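Side-chain contacts in putative glycosyltransferase (Mannosyltransferase) involved in glycosylating the PBCV-1 major capsid protein (PDB 2P6W), which probably transfers a sugar from a UDP-sugar donor onto the glycan of the viral major capsid protein, its N-terminal GT-A-type domain binding manganese and UDP-glucose: residues 108-113 with 176-181; 139-142 with 146-149; 172-177 with 182-187. All blocks are in the same frame, centred on the assembly; numbering follows the deposited sequence.

Interaction 1: 108-113 with 176-181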
loop_
_atom_site.group_PDB
_atom_site.type_symbol
_atom_site.label_atom_id
_atom_site.label_comp_id
_atom_site.label_asym_id
_atom_site.label_seq_id
_atom_site.Cartn_x
_atom_site.Cartn_y
_atom_site.Cartn_z
ATOM N N HIS A 108 8.439 3.845 -4.967
ATOM C CA HIS A 108 8.296 2.679 -5.824
ATOM C C HIS A 108 6.812 2.353 -5.925
ATOM O O HIS A 108 6.137 2.208 -4.896
ATOM C CB HIS A 108 9.047 1.483 -5.234
ATOM C CG HIS A 108 10.528 1.614 -5.336
ATOM N ND1 HIS A 108 11.301 2.142 -4.329
ATOM C CD2 HIS A 108 11.370 1.335 -6.353
ATOM C CE1 HIS A 108 12.562 2.179 -4.719
ATOM N NE2 HIS A 108 12.633 1.675 -5.936
ATOM N N THR A 109 6.301 2.306 -7.159
ATOM C CA THR A 109 4.892 2.035 -7.423
ATOM C C THR A 109 4.766 0.927 -8.461
ATOM O O THR A 109 5.779 0.438 -8.989
ATOM C CB THR A 109 4.159 3.327 -7.909
ATOM O OG1 THR A 109 4.820 3.814 -9.091
ATOM C CG2 THR A 109 4.197 4.380 -6.810
ATOM N N PHE A 110 3.534 0.523 -8.743
ATOM C CA PHE A 110 3.257 -0.653 -9.582
ATOM C C PHE A 110 2.146 -0.376 -10.559
ATOM O O PHE A 110 1.147 0.245 -10.204
ATOM C CB PHE A 110 2.931 -1.875 -8.696
ATOM C CG PHE A 110 3.969 -2.089 -7.667
ATOM C CD1 PHE A 110 5.128 -2.786 -7.988
ATOM C CD2 PHE A 110 3.856 -1.496 -6.412
ATOM C CE1 PHE A 110 6.158 -2.919 -7.062
ATOM C CE2 PHE A 110 4.863 -1.622 -5.481
ATOM C CZ PHE A 110 6.031 -2.333 -5.801
ATOM N N HIS A 111 2.338 -0.824 -11.800
ATOM C CA HIS A 111 1.273 -0.701 -12.774
ATOM C C HIS A 111 0.251 -1.816 -12.602
ATOM O O HIS A 111 0.432 -2.719 -11.775
ATOM C CB HIS A 111 1.820 -0.625 -14.210
ATOM C CG HIS A 111 2.357 -1.918 -14.743
ATOM N ND1 HIS A 111 1.537 -2.936 -15.178
ATOM C CD2 HIS A 111 3.629 -2.331 -14.980
ATOM C CE1 HIS A 111 2.275 -3.936 -15.620
ATOM N NE2 HIS A 111 3.549 -3.587 -15.526
ATOM N N GLU A 112 -0.845 -1.717 -13.358
ATOM C CA GLU A 112 -1.911 -2.743 -13.316
ATOM C C GLU A 112 -2.347 -3.091 -14.738
ATOM O O GLU A 112 -3.506 -3.409 -14.983
ATOM C CB GLU A 112 -3.101 -2.294 -12.454
ATOM C CG GLU A 112 -3.687 -0.899 -12.785
ATOM C CD GLU A 112 -4.961 -0.582 -12.018
ATOM O OE1 GLU A 112 -5.188 -1.183 -10.945
ATOM O OE2 GLU A 112 -5.730 0.277 -12.496
ATOM N N ALA A 113 -1.389 -3.092 -15.659
ATOM C CA ALA A 113 -1.678 -3.323 -17.075
ATOM C C ALA A 113 -1.690 -4.799 -17.438
ATOM O O ALA A 113 -1.036 -5.595 -16.780
ATOM C CB ALA A 113 -0.634 -2.609 -17.926
ATOM N N THR A 176 4.697 -9.624 -8.427
ATOM C CA THR A 176 5.040 -10.135 -7.102
ATOM C C THR A 176 4.655 -9.191 -5.967
ATOM O O THR A 176 4.389 -9.669 -4.855
ATOM C CB THR A 176 6.533 -10.451 -6.961
ATOM O OG1 THR A 176 7.293 -9.267 -7.216
ATOM C CG2 THR A 176 6.946 -11.566 -7.939
ATOM N N LEU A 177 4.651 -7.877 -6.225
ATOM C CA LEU A 177 4.457 -6.907 -5.137
ATOM C C LEU A 177 3.092 -6.194 -5.082
ATOM O O LEU A 177 2.778 -5.535 -4.096
ATOM C CB LEU A 177 5.598 -5.887 -5.085
ATOM C CG LEU A 177 6.947 -6.532 -4.713
ATOM C CD1 LEU A 177 8.090 -5.606 -5.045
ATOM C CD2 LEU A 177 7.021 -6.943 -3.226
ATOM N N ASN A 178 2.301 -6.313 -6.139
ATOM C CA ASN A 178 0.928 -5.799 -6.091
ATOM C C ASN A 178 0.103 -6.717 -6.978
ATOM O O ASN A 178 -0.428 -6.316 -8.014
ATOM C CB ASN A 178 0.865 -4.337 -6.536
ATOM C CG ASN A 178 -0.480 -3.684 -6.233
ATOM O OD1 ASN A 178 -1.458 -4.355 -5.868
ATOM N ND2 ASN A 178 -0.536 -2.351 -6.363
ATOM N N CYS A 179 0.056 -7.986 -6.569
ATOM C CA CYS A 179 -0.485 -9.021 -7.430
ATOM C C CYS A 179 -1.997 -9.107 -7.290
ATOM O O CYS A 179 -2.536 -9.847 -6.452
ATOM C CB CYS A 179 0.199 -10.361 -7.140
ATOM S SG CYS A 179 -0.294 -11.593 -8.358
ATOM N N ILE A 180 -2.681 -8.302 -8.106
ATOM C CA ILE A 180 -4.140 -8.252 -8.128
ATOM C C ILE A 180 -4.706 -9.630 -8.481
ATOM O O ILE A 180 -4.347 -10.220 -9.507
ATOM C CB ILE A 180 -4.626 -7.159 -9.111
ATOM C CG1 ILE A 180 -4.216 -5.765 -8.596
ATOM C CG2 ILE A 180 -6.136 -7.243 -9.314
ATOM C CD1 ILE A 180 -4.453 -4.637 -9.589
ATOM N N VAL A 181 -5.554 -10.167 -7.599
ATOM C CA VAL A 181 -5.956 -11.566 -7.715
ATOM C C VAL A 181 -6.712 -11.873 -8.998
ATOM O O VAL A 181 -6.402 -12.844 -9.667
ATOM C CB VAL A 181 -6.769 -12.051 -6.507
ATOM C CG1 VAL A 181 -7.764 -11.027 -6.089
ATOM C CG2 VAL A 181 -7.468 -13.375 -6.815
HETATM O O HOH W 1 -1.120 -3.673 -9.380
#
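Apolar packing carries most of this contact, and Phe110 is its hub. CE1 and CZ of its ring rest on Leu177, which comes in obliquely: CE1 lies 3.6 Å from Leu177 CB, and Leu177 CD1 touches the same two ring atoms. The near part of Phe110 meets Asn178, whose CB is 3.9 Å from Phe110 CB. It is this CB that does the touching. The phenyl ring and the amide plane of Asn178 stand 83° apart. Glu112 and Ile180 meet by van der Waals contact. Ile180 CD1 lies 3.9 Å from Glu112 CB and 3.8 Å from Glu112 OE1.

The polar ends turn to partners outside the two segments. Glu112 OE2 accepts from the backbone N of Ser117 and Tyr118, and Glu112 OE1 pairs with Asn121 ND2. Asn178 ND2 binds Asn121 OD1, while Asn178 OD1 binds ND1 of His195, a manganese ligand.

No direct hydrogen bond crosses between the segments. One water links their backbones instead, donating to His111 O at 3.0 Å and to Asn178 O at 3.1 Å. Within 108-113, Ala113 N points at His111 ND1 in the ring plane, 3.0 Å away with an N-H...N angle of 165°.

The contact thus joins strand 107-110 of the large sheet to strand 179-180 of the small sheet and the turn before it. Its chemistry implies a second-shell role for Asn178: its CB packs on Phe110 and its OD1 probably helps orient the metal-binding imidazole of His195. Three N-H groups satisfy the buried carboxylate of Glu112.

Interaction 2: 139-142 with 146-149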
loop_
_atom_site.group_PDB
_atom_site.type_symbol
_atom_site.label_atom_id
_atom_site.label_comp_id
_atom_site.label_asym_id
_atom_site.label_seq_id
_atom_site.Cartn_x
_atom_site.Cartn_y
_atom_site.Cartn_z
ATOM N N TRP A 139 -2.030 14.451 1.262
ATOM C CA TRP A 139 -3.179 14.520 2.176
ATOM C C TRP A 139 -3.916 15.863 2.085
ATOM O O TRP A 139 -5.143 15.881 2.059
ATOM C CB TRP A 139 -2.713 14.233 3.606
ATOM C CG TRP A 139 -3.770 14.384 4.664
ATOM C CD1 TRP A 139 -3.766 15.283 5.691
ATOM C CD2 TRP A 139 -4.970 13.605 4.820
ATOM N NE1 TRP A 139 -4.887 15.122 6.477
ATOM C CE2 TRP A 139 -5.644 14.098 5.967
ATOM C CE3 TRP A 139 -5.551 12.557 4.092
ATOM C CZ2 TRP A 139 -6.871 13.577 6.403
ATOM C CZ3 TRP A 139 -6.767 12.023 4.532
ATOM C CH2 TRP A 139 -7.417 12.537 5.678
ATOM N N SER A 140 -3.165 16.967 2.005
ATOM C CA SER A 140 -3.757 18.320 1.971
ATOM C C SER A 140 -4.607 18.551 0.734
ATOM O O SER A 140 -5.447 19.460 0.727
ATOM C CB SER A 140 -2.664 19.389 2.045
ATOM O OG SER A 140 -2.017 19.568 0.789
ATOM N N LEU A 141 -4.376 17.757 -0.314
ATOM C CA LEU A 141 -5.060 17.966 -1.598
ATOM C C LEU A 141 -6.391 17.223 -1.656
ATOM O O LEU A 141 -7.101 17.299 -2.657
ATOM C CB LEU A 141 -4.171 17.538 -2.771
ATOM C CG LEU A 141 -2.971 18.444 -3.028
ATOM C CD1 LEU A 141 -2.061 17.772 -4.007
ATOM C CD2 LEU A 141 -3.402 19.811 -3.549
ATOM N N ARG A 142 -6.731 16.512 -0.582
ATOM C CA ARG A 142 -7.902 15.615 -0.602
ATOM C C ARG A 142 -9.212 16.281 -0.926
ATOM O O ARG A 142 -10.127 15.620 -1.428
ATOM C CB ARG A 142 -8.040 14.844 0.714
ATOM C CG ARG A 142 -8.380 15.718 1.914
ATOM C CD ARG A 142 -8.216 14.931 3.186
ATOM N NE ARG A 142 -8.588 15.681 4.386
ATOM C CZ ARG A 142 -7.812 16.579 4.995
ATOM N NH1 ARG A 142 -6.611 16.888 4.503
ATOM N NH2 ARG A 142 -8.250 17.185 6.095
ATOM N N PRO A 146 -8.661 18.736 -9.052
ATOM C CA PRO A 146 -9.265 17.474 -9.448
ATOM C C PRO A 146 -8.848 16.296 -8.576
ATOM O O PRO A 146 -9.227 15.160 -8.866
ATOM C CB PRO A 146 -8.677 17.252 -10.836
ATOM C CG PRO A 146 -7.289 17.829 -10.722
ATOM C CD PRO A 146 -7.394 18.989 -9.784
ATOM N N TRP A 147 -8.063 16.558 -7.538
ATOM C CA TRP A 147 -7.498 15.471 -6.719
ATOM C C TRP A 147 -8.553 14.750 -5.896
ATOM O O TRP A 147 -8.379 13.579 -5.561
ATOM C CB TRP A 147 -6.329 16.001 -5.871
ATOM C CG TRP A 147 -5.496 16.885 -6.710
ATOM C CD1 TRP A 147 -5.279 18.226 -6.550
ATOM C CD2 TRP A 147 -4.836 16.512 -7.917
ATOM N NE1 TRP A 147 -4.502 18.707 -7.577
ATOM C CE2 TRP A 147 -4.216 17.668 -8.432
ATOM C CE3 TRP A 147 -4.696 15.302 -8.609
ATOM C CZ2 TRP A 147 -3.464 17.643 -9.612
ATOM C CZ3 TRP A 147 -3.961 15.285 -9.779
ATOM C CH2 TRP A 147 -3.349 16.449 -10.268
ATOM N N ASN A 148 -9.651 15.451 -5.607
ATOM C CA ASN A 148 -10.779 14.869 -4.869
ATOM C C ASN A 148 -11.707 14.010 -5.732
ATOM O O ASN A 148 -12.793 13.612 -5.280
ATOM C CB ASN A 148 -11.573 15.935 -4.093
ATOM C CG ASN A 148 -12.283 16.940 -4.988
ATOM O OD1 ASN A 148 -12.187 16.896 -6.221
ATOM N ND2 ASN A 148 -13.009 17.874 -4.354
ATOM N N THR A 149 -11.278 13.731 -6.970
ATOM C CA THR A 149 -12.029 12.851 -7.858
ATOM C C THR A 149 -11.291 11.528 -8.036
ATOM O O THR A 149 -10.053 11.457 -7.932
ATOM C CB THR A 149 -12.344 13.491 -9.241
ATOM O OG1 THR A 149 -11.139 13.649 -10.015
ATOM C CG2 THR A 149 -13.034 14.844 -9.072
#
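After 139-142 the chain turns back through a type I beta turn from Pro146 to Thr149, bringing the CA atoms of Arg142 and Asn148 within 5.2 Å. Leu141 and Trp147 form the apolar half of the contact. They lie side by side and point the same way. Leu141 CD2 is 3.9 Å from Trp147 CD1, and Leu141 CD1 sits over one face of the indole. Trp147 CG is anti to its carbonyl carbon (chi1 -43°), which brings the pyrrole part of the ring beside the leucine. Pro146, preceded by a cis peptide bond, lays its CG over the centre of an indole face at 3.8 Å above the plane.

Backbone carbonyls of 139-142 meet CB atoms of the second segment. Trp147 CB is 3.6 Å from Leu141 O. Asn148 CB comes even closer to Arg142 O, at 3.0 Å, which is tight for a carbon against an oxygen. No hydrogen bond links the segments.

Each segment is braced internally. Arg142 NH1 donates to Trp139 O at 3.0 Å. It reaches that oxygen from above the carbonyl plane, and Arg142 N binds it from the opposite face. The same NH1 lies over a face of the Trp139 indole, near the rim. In the turn, Pro146 O takes both Thr149 N and Thr149 OG1, the hydroxyl at 2.7 Å.

Arg142 also makes a salt bridge through NH2 to Glu49. Leu141 packs on Thr156 and Tyr160 of helix 153-164, and Trp147 meets Tyr160 edge-to-face. Trp139 and Arg142 touch Phe57, and Asn148 touches His53, both on helix 52-57. The contact therefore closes the connection between helices 132-140 and 153-164, with helix 52-57 alongside.

Interaction 3: 172-177 with 182-187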
loop_
_atom_site.group_PDB
_atom_site.type_symbol
_atom_site.label_atom_id
_atom_site.label_comp_id
_atom_site.label_asym_id
_atom_site.label_seq_id
_atom_site.Cartn_x
_atom_site.Cartn_y
_atom_site.Cartn_z
ATOM N N HIS A 172 6.968 -0.243 -11.423
ATOM C CA HIS A 172 7.402 -1.623 -11.599
ATOM C C HIS A 172 6.238 -2.491 -12.077
ATOM O O HIS A 172 5.074 -2.166 -11.851
ATOM C CB HIS A 172 7.842 -2.202 -10.260
ATOM C CG HIS A 172 9.087 -1.590 -9.696
ATOM N ND1 HIS A 172 9.065 -0.583 -8.758
ATOM C CD2 HIS A 172 10.393 -1.878 -9.909
ATOM C CE1 HIS A 172 10.303 -0.278 -8.413
ATOM N NE2 HIS A 172 11.128 -1.046 -9.096
ATOM N N ASP A 173 6.579 -3.619 -12.689
ATOM C CA ASP A 173 5.620 -4.708 -12.885
ATOM C C ASP A 173 5.048 -5.078 -11.531
ATOM O O ASP A 173 5.757 -5.009 -10.520
ATOM C CB ASP A 173 6.306 -5.934 -13.479
ATOM C CG ASP A 173 6.665 -5.759 -14.961
ATOM O OD1 ASP A 173 6.058 -4.914 -15.661
ATOM O OD2 ASP A 173 7.569 -6.488 -15.417
ATOM N N PRO A 174 3.759 -5.450 -11.493
ATOM C CA PRO A 174 3.106 -5.761 -10.230
ATOM C C PRO A 174 3.059 -7.233 -9.808
ATOM O O PRO A 174 2.436 -7.560 -8.785
ATOM C CB PRO A 174 1.679 -5.283 -10.499
ATOM C CG PRO A 174 1.461 -5.715 -11.939
ATOM C CD PRO A 174 2.799 -5.438 -12.615
ATOM N N TYR A 175 3.688 -8.115 -10.579
ATOM C CA TYR A 175 3.396 -9.555 -10.471
ATOM C C TYR A 175 3.700 -10.168 -9.121
ATOM O O TYR A 175 3.024 -11.116 -8.724
ATOM C CB TYR A 175 4.069 -10.363 -11.586
ATOM C CG TYR A 175 3.847 -9.752 -12.938
ATOM C CD1 TYR A 175 2.557 -9.399 -13.368
ATOM C CD2 TYR A 175 4.928 -9.464 -13.776
ATOM C CE1 TYR A 175 2.358 -8.803 -14.620
ATOM C CE2 TYR A 175 4.738 -8.879 -15.020
ATOM C CZ TYR A 175 3.449 -8.553 -15.438
ATOM O OH TYR A 175 3.253 -7.951 -16.672
ATOM N N THR A 176 4.697 -9.624 -8.427
ATOM C CA THR A 176 5.040 -10.135 -7.102
ATOM C C THR A 176 4.655 -9.191 -5.967
ATOM O O THR A 176 4.389 -9.669 -4.855
ATOM C CB THR A 176 6.533 -10.451 -6.961
ATOM O OG1 THR A 176 7.293 -9.267 -7.216
ATOM C CG2 THR A 176 6.946 -11.566 -7.939
ATOM N N LEU A 177 4.651 -7.877 -6.225
ATOM C CA LEU A 177 4.457 -6.907 -5.137
ATOM C C LEU A 177 3.092 -6.194 -5.082
ATOM O O LEU A 177 2.778 -5.535 -4.096
ATOM C CB LEU A 177 5.598 -5.887 -5.085
ATOM C CG LEU A 177 6.947 -6.532 -4.713
ATOM C CD1 LEU A 177 8.090 -5.606 -5.045
ATOM C CD2 LEU A 177 7.021 -6.943 -3.226
ATOM N N LYS A 182 -7.695 -11.051 -9.340
ATOM C CA LYS A 182 -8.487 -11.357 -10.535
ATOM C C LYS A 182 -7.728 -11.152 -11.847
ATOM O O LYS A 182 -8.019 -11.816 -12.850
ATOM C CB LYS A 182 -9.798 -10.565 -10.524
ATOM C CG LYS A 182 -10.834 -11.204 -9.576
ATOM C CD LYS A 182 -12.105 -10.394 -9.505
ATOM C CE LYS A 182 -13.228 -11.187 -8.847
ATOM N NZ LYS A 182 -14.548 -10.496 -8.973
ATOM N N ALA A 183 -6.764 -10.230 -11.826
ATOM C CA ALA A 183 -6.036 -9.824 -13.026
ATOM C C ALA A 183 -4.833 -10.710 -13.354
ATOM O O ALA A 183 -4.516 -10.926 -14.543
ATOM C CB ALA A 183 -5.581 -8.391 -12.873
ATOM N N TYR A 184 -4.154 -11.179 -12.305
ATOM C CA TYR A 184 -2.954 -11.998 -12.459
ATOM C C TYR A 184 -3.046 -13.318 -11.685
ATOM O O TYR A 184 -2.169 -13.630 -10.887
ATOM C CB TYR A 184 -1.708 -11.202 -12.001
ATOM C CG TYR A 184 -1.600 -9.810 -12.580
ATOM C CD1 TYR A 184 -1.324 -9.603 -13.945
ATOM C CD2 TYR A 184 -1.770 -8.685 -11.762
ATOM C CE1 TYR A 184 -1.230 -8.306 -14.470
ATOM C CE2 TYR A 184 -1.659 -7.392 -12.274
ATOM C CZ TYR A 184 -1.393 -7.212 -13.625
ATOM O OH TYR A 184 -1.308 -5.924 -14.097
ATOM N N PRO A 185 -4.107 -14.122 -11.941
ATOM C CA PRO A 185 -4.342 -15.351 -11.170
ATOM C C PRO A 185 -3.151 -16.299 -11.215
ATOM O O PRO A 185 -2.899 -17.002 -10.234
ATOM C CB PRO A 185 -5.539 -16.008 -11.882
ATOM C CG PRO A 185 -5.618 -15.320 -13.239
ATOM C CD PRO A 185 -5.126 -13.927 -12.986
ATOM N N GLU A 186 -2.455 -16.317 -12.352
ATOM C CA GLU A 186 -1.313 -17.200 -12.602
ATOM C C GLU A 186 -0.068 -16.841 -11.783
ATOM O O GLU A 186 0.847 -17.665 -11.642
ATOM C CB GLU A 186 -0.964 -17.208 -14.106
ATOM C CG GLU A 186 -0.270 -15.933 -14.659
ATOM C CD GLU A 186 -1.221 -14.796 -15.086
ATOM O OE1 GLU A 186 -2.400 -14.810 -14.686
ATOM O OE2 GLU A 186 -0.770 -13.864 -15.803
ATOM N N HIS A 187 -0.031 -15.612 -11.263
ATOM C CA HIS A 187 1.132 -15.120 -10.534
ATOM C C HIS A 187 0.916 -15.173 -9.030
ATOM O O HIS A 187 1.878 -15.024 -8.265
ATOM C CB HIS A 187 1.466 -13.675 -10.928
ATOM C CG HIS A 187 1.967 -13.516 -12.331
ATOM N ND1 HIS A 187 3.286 -13.716 -12.683
ATOM C CD2 HIS A 187 1.332 -13.132 -13.465
ATOM C CE1 HIS A 187 3.437 -13.481 -13.975
ATOM N NE2 HIS A 187 2.266 -13.119 -14.472
HETATM O O HOH W 2 4.222 -13.588 -8.590
#
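Tyr175 packs its face on His187 and its edge on Tyr184, and the partner changes from the first to the second along the side chain. Its CB sits over the imidazole of His187, 3.9 Å from the ring centroid, a CH-pi contact. The nearest atom to that CB is His187 ND1, at 3.6 Å. Tyr175 CG follows, close to His187 CE1 and ND1. It is anti to the carbonyl carbon (chi1 -48°), and this direction carries the phenol alongside the imidazole. The two rings form an offset stack, with planes 14° apart and centroids at 4.5 Å. CD1 is shared: His187 NE2 lies over the ring face, and Tyr184 CD1 is roughly at right angles to it, out from the ring edge. CE1 belongs to Tyr184, lying 3.6 Å from Tyr184 CE1.

The edge of Tyr175 thus meets the face of Tyr184 in a T-shaped pair with planes at 80°. Together the three rings make an aromatic cluster. It joins the two loops that flank strand 179-180, the outer strand of the small sheet that also holds the manganese ligand His195. Pro174 CD lies over the other face of Tyr175, opposite His187.

Pro174 also reaches Tyr184 directly. Its CG is 3.6 Å from Tyr184 CE2 and close to the hydroxyl oxygen, the two side chains crossing at about a right angle. Tyr184 OH is hydrogen-bonded to the carbonyl oxygen of Ala113. Ala183 CB rests on the face of Tyr184 turned from Tyr175. Between the backbones a water donates to Tyr175 O and to His187 O, 2.8 Å from each oxygen.

Interactions 1 and 3 are neighbours, with centres about 6 Å apart. They share Thr176 and Leu177 and are tied by a backbone hydrogen bond between Thr109 and His172. Both involve the chain around strand 179-180. Interaction 1 is buried and lies near the metal site; its polar ends are bonded to protein groups. Interaction 3 is only partly buried and relies on packed aromatic rings. Interaction 2 stands apart, its centre about 23 Å from that of interaction 1, though its residues fall within the long loop that interaction 1 closes. It is also partly buried, but it packs the end of one helical stretch against the loop that leads to the next helix.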